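Azurocidin (Homo sapiens, PDB 1FY3) binds heparin and probably bacterial lipopolysaccharide as a neutrophil granule antibiotic of the serine protease fold, killing many Gram-negative bacteria and attracting monocytes and fibroblasts. Local coordinates at residues D152-N157 with P200-R205. The protein carries 1 engineered substitution. Numbering follows the deposited sequence.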
ATOM      1  N   ASP A 152      13.846 -18.092  -1.440  1.00 34.45           N
ATOM      2  CA  ASP A 152      13.746 -19.114  -0.449  1.00 34.11           C
ATOM      3  C   ASP A 152      13.138 -18.617   0.840  1.00 36.22           C
ATOM      4  O   ASP A 152      12.548 -19.379   1.591  1.00 37.02           O
ATOM      5  CB  ASP A 152      15.054 -19.909  -0.287  1.00 36.56           C
ATOM      6  CG  ASP A 152      15.901 -19.511   0.884  1.00 52.22           C
ATOM      7  OD1 ASP A 152      15.630 -20.197   1.966  1.00 60.17           O
ATOM      8  OD2 ASP A 152      16.791 -18.682   0.805  1.00 54.37           O
ATOM      9  N   GLN A 153      13.235 -17.333   1.112  1.00 30.49           N
ATOM     10  CA  GLN A 153      12.651 -16.847   2.352  1.00 30.49           C
ATOM     11  C   GLN A 153      11.243 -16.278   2.184  1.00 30.82           C
ATOM     12  O   GLN A 153      10.603 -15.794   3.113  1.00 29.37           O
ATOM     13  CB  GLN A 153      13.602 -15.871   3.071  1.00 32.46           C
ATOM     14  CG  GLN A 153      15.048 -16.418   3.154  1.00 61.35           C
ATOM     15  CD  GLN A 153      16.115 -15.346   3.004  1.00 90.44           C
ATOM     16  OE1 GLN A 153      15.853 -14.150   3.228  1.00 88.83           O
ATOM     17  NE2 GLN A 153      17.325 -15.778   2.633  1.00 79.50           N
ATOM     18  N   CYS A 154      10.771 -16.371   0.967  1.00 25.40           N
ATOM     19  CA  CYS A 154       9.486 -15.855   0.604  1.00 24.06           C
ATOM     20  C   CYS A 154       8.594 -16.928  -0.004  1.00 31.00           C
ATOM     21  O   CYS A 154       8.787 -18.119   0.198  1.00 30.08           O
ATOM     22  CB  CYS A 154       9.738 -14.751  -0.441  1.00 22.09           C
ATOM     23  SG  CYS A 154       8.395 -13.535  -0.569  1.00 24.08           S
ATOM     24  N   ARG A 155       7.627 -16.464  -0.788  1.00 28.57           N
ATOM     25  CA  ARG A 155       6.695 -17.322  -1.480  1.00 28.32           C
ATOM     26  C   ARG A 155       6.280 -16.703  -2.810  1.00 33.58           C
ATOM     27  O   ARG A 155       6.203 -15.481  -2.947  1.00 33.04           O
ATOM     28  CB  ARG A 155       5.559 -17.825  -0.585  1.00 25.57           C
ATOM     29  CG  ARG A 155       4.281 -17.031  -0.626  1.00 33.11           C
ATOM     30  CD  ARG A 155       3.835 -16.570   0.760  1.00 45.97           C
ATOM     31  NE  ARG A 155       2.585 -17.187   1.251  1.00 52.91           N
ATOM     32  CZ  ARG A 155       1.380 -16.598   1.452  1.00 52.93           C
ATOM     33  NH1 ARG A 155       1.172 -15.314   1.194  1.00 27.96           N
ATOM     34  NH2 ARG A 155       0.348 -17.279   1.915  1.00 43.73           N
ATOM     35  N   PRO A 156       6.090 -17.544  -3.812  1.00 30.29           N
ATOM     36  CA  PRO A 156       5.738 -17.136  -5.167  1.00 29.26           C
ATOM     37  C   PRO A 156       4.706 -16.017  -5.229  1.00 29.22           C
ATOM     38  O   PRO A 156       4.892 -15.066  -5.975  1.00 28.75           O
ATOM     39  CB  PRO A 156       5.245 -18.396  -5.872  1.00 31.36           C
ATOM     40  CG  PRO A 156       5.620 -19.550  -4.938  1.00 36.60           C
ATOM     41  CD  PRO A 156       5.743 -18.949  -3.549  1.00 31.92           C
ATOM     42  N   ASN A 157       3.642 -16.125  -4.427  1.00 23.16           N
ATOM     43  CA  ASN A 157       2.583 -15.115  -4.391  1.00 22.60           C
ATOM     44  C   ASN A 157       3.030 -13.734  -3.883  1.00 23.48           C
ATOM     45  O   ASN A 157       2.317 -12.717  -4.013  1.00 22.70           O
ATOM     46  CB  ASN A 157       1.389 -15.586  -3.528  1.00 21.04           C
ATOM     47  CG  ASN A 157       0.068 -14.925  -3.895  1.00 31.50           C
ATOM     48  OD1 ASN A 157      -0.583 -14.290  -3.048  1.00 21.99           O
ATOM     49  ND2 ASN A 157      -0.334 -15.089  -5.153  1.00 23.74           N
ATOM     50  N   PRO A 200      10.854 -11.534   7.589  1.00 21.78           N
ATOM     51  CA  PRO A 200      10.740 -10.576   6.496  1.00 19.14           C
ATOM     52  C   PRO A 200       9.316 -10.081   6.392  1.00 17.66           C
ATOM     53  O   PRO A 200       8.380 -10.698   6.913  1.00 15.85           O
ATOM     54  CB  PRO A 200      11.006 -11.366   5.217  1.00 21.10           C
ATOM     55  CG  PRO A 200      10.802 -12.824   5.600  1.00 26.77           C
ATOM     56  CD  PRO A 200      11.029 -12.922   7.104  1.00 21.42           C
ATOM     57  N   ASP A 201       9.169  -8.987   5.650  1.00 13.76           N
ATOM     58  CA  ASP A 201       7.857  -8.414   5.384  1.00 12.98           C
ATOM     59  C   ASP A 201       7.301  -9.072   4.127  1.00 18.57           C
ATOM     60  O   ASP A 201       8.034  -9.244   3.164  1.00 18.89           O
ATOM     61  CB  ASP A 201       7.992  -6.910   5.087  1.00 13.84           C
ATOM     62  CG  ASP A 201       8.198  -6.094   6.322  1.00 21.98           C
ATOM     63  OD1 ASP A 201       8.000  -6.808   7.420  1.00 27.60           O
ATOM     64  OD2 ASP A 201       8.534  -4.907   6.280  1.00 19.40           O
ATOM     65  N   PHE A 202       6.016  -9.408   4.131  1.00 15.87           N
ATOM     66  CA  PHE A 202       5.394 -10.003   2.980  1.00 15.94           C
ATOM     67  C   PHE A 202       4.454  -9.030   2.277  1.00 17.44           C
ATOM     68  O   PHE A 202       3.516  -8.506   2.866  1.00 15.40           O
ATOM     69  CB  PHE A 202       4.630 -11.280   3.340  1.00 18.68           C
ATOM     70  CG  PHE A 202       5.531 -12.424   3.734  1.00 22.06           C
ATOM     71  CD1 PHE A 202       6.155 -12.456   4.982  1.00 25.49           C
ATOM     72  CD2 PHE A 202       5.708 -13.513   2.873  1.00 27.04           C
ATOM     73  CE1 PHE A 202       7.017 -13.505   5.330  1.00 28.60           C
ATOM     74  CE2 PHE A 202       6.502 -14.608   3.230  1.00 27.85           C
ATOM     75  CZ  PHE A 202       7.163 -14.599   4.464  1.00 26.46           C
ATOM     76  N   PHE A 203       4.727  -8.828   0.985  1.00 14.29           N
ATOM     77  CA  PHE A 203       3.932  -7.973   0.124  1.00 13.55           C
ATOM     78  C   PHE A 203       3.324  -8.794  -1.003  1.00 17.46           C
ATOM     79  O   PHE A 203       3.979  -9.654  -1.580  1.00 17.73           O
ATOM     80  CB  PHE A 203       4.850  -6.951  -0.553  1.00 14.76           C
ATOM     81  CG  PHE A 203       5.504  -5.986   0.394  1.00 15.84           C
ATOM     82  CD1 PHE A 203       6.735  -6.281   0.982  1.00 17.15           C
ATOM     83  CD2 PHE A 203       4.893  -4.761   0.670  1.00 17.77           C
ATOM     84  CE1 PHE A 203       7.348  -5.379   1.851  1.00 19.28           C
ATOM     85  CE2 PHE A 203       5.482  -3.850   1.541  1.00 18.16           C
ATOM     86  CZ  PHE A 203       6.712  -4.169   2.129  1.00 17.17           C
ATOM     87  N   THR A 204       2.091  -8.513  -1.365  1.00 13.18           N
ATOM     88  CA  THR A 204       1.531  -9.242  -2.476  1.00 12.70           C
ATOM     89  C   THR A 204       2.331  -8.871  -3.720  1.00 14.96           C
ATOM     90  O   THR A 204       2.658  -7.709  -3.919  1.00 14.57           O
ATOM     91  CB  THR A 204       0.031  -8.918  -2.602  1.00 19.36           C
ATOM     92  OG1 THR A 204      -0.613  -9.267  -1.397  1.00 15.69           O
ATOM     93  CG2 THR A 204      -0.607  -9.657  -3.778  1.00 16.32           C
ATOM     94  N   ARG A 205       2.674  -9.842  -4.559  1.00 10.56           N
ATOM     95  CA  ARG A 205       3.446  -9.542  -5.765  1.00  9.95           C
ATOM     96  C   ARG A 205       2.563  -8.912  -6.840  1.00 13.83           C
ATOM     97  O   ARG A 205       1.796  -9.571  -7.521  1.00 12.44           O
ATOM     98  CB  ARG A 205       4.106 -10.797  -6.278  1.00 10.38           C
ATOM     99  CG  ARG A 205       5.036 -10.537  -7.450  1.00 21.03           C
ATOM    100  CD  ARG A 205       5.728 -11.835  -7.896  1.00 26.18           C
ATOM    101  NE  ARG A 205       6.708 -12.303  -6.924  1.00 28.82           N
ATOM    102  CZ  ARG A 205       7.996 -11.939  -6.956  1.00 46.39           C
ATOM    103  NH1 ARG A 205       8.505 -11.130  -7.893  1.00 30.97           N
ATOM    104  NH2 ARG A 205       8.808 -12.407  -6.021  1.00 33.79           N
TER
HETATM  105  O   HOH W   1       8.826 -14.938  -4.013  1.00 34.23           O
HETATM  106  O   HOH W   2      -0.859 -12.029  -1.390  1.00 21.45           O
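Arg-205 bonds directly to two carbonyl groups of the loop that runs over its strand, firmly to Asn-157 O and weakly to Pro-156 O, and is linked to a third, Arg-155 O, through a water. The straight, short bond is backbone to backbone, from Arg-205 N to Asn-157 O at 2.9 Å. From the guanidinium, NE reaches Pro-156 O at 3.4 Å in a weak bond bent to 138°, with the carbonyl oxygen at the edge of the guanidinium, while NH2 donates to the water that in turn gives a weak bond to Arg-155 O. An arginine suits this place because its several N-H groups can serve neighbouring acceptors; NH2 also makes a weak bond to Asn-158 O. The bend at chi3 (-70°) brings NE beside Pro-156 O.

A second water lies 2.8 Å from both Asn-157 OD1 and Thr-204 OG1 and bridges them. Amide and hydroxyl suit the spot because each can serve a protein partner besides the shared water: OD1 accepts from Asn-88 N, and OG1 donates to Asp-89 O.

Toward the other end, the Phe-202 ring supplies an apolar surface. The CD methylene of Arg-155 packs obliquely on it, 4.1 Å from CE2, and the Cys-154 sulfur lies 5.1 Å from the ring centroid. The Arg-155 chain is bent at chi2 and chi3, and its guanidinium plane stands nearly perpendicular to the ring, 86° apart. Thus its CD methylene rests against the aromatic ring while its NH2 and NH1 are satisfied by backbone carbonyls, Gln-85 O and Asn-86 O.

In this trypsin-like fold, the Cys-154–Cys-160 disulfide ties the loop to strand 158-162. That strand pairs antiparallel with one side of strand 201-205, strand 184-192 with the other, and Phe-202 stacks on Phe-191 of the latter.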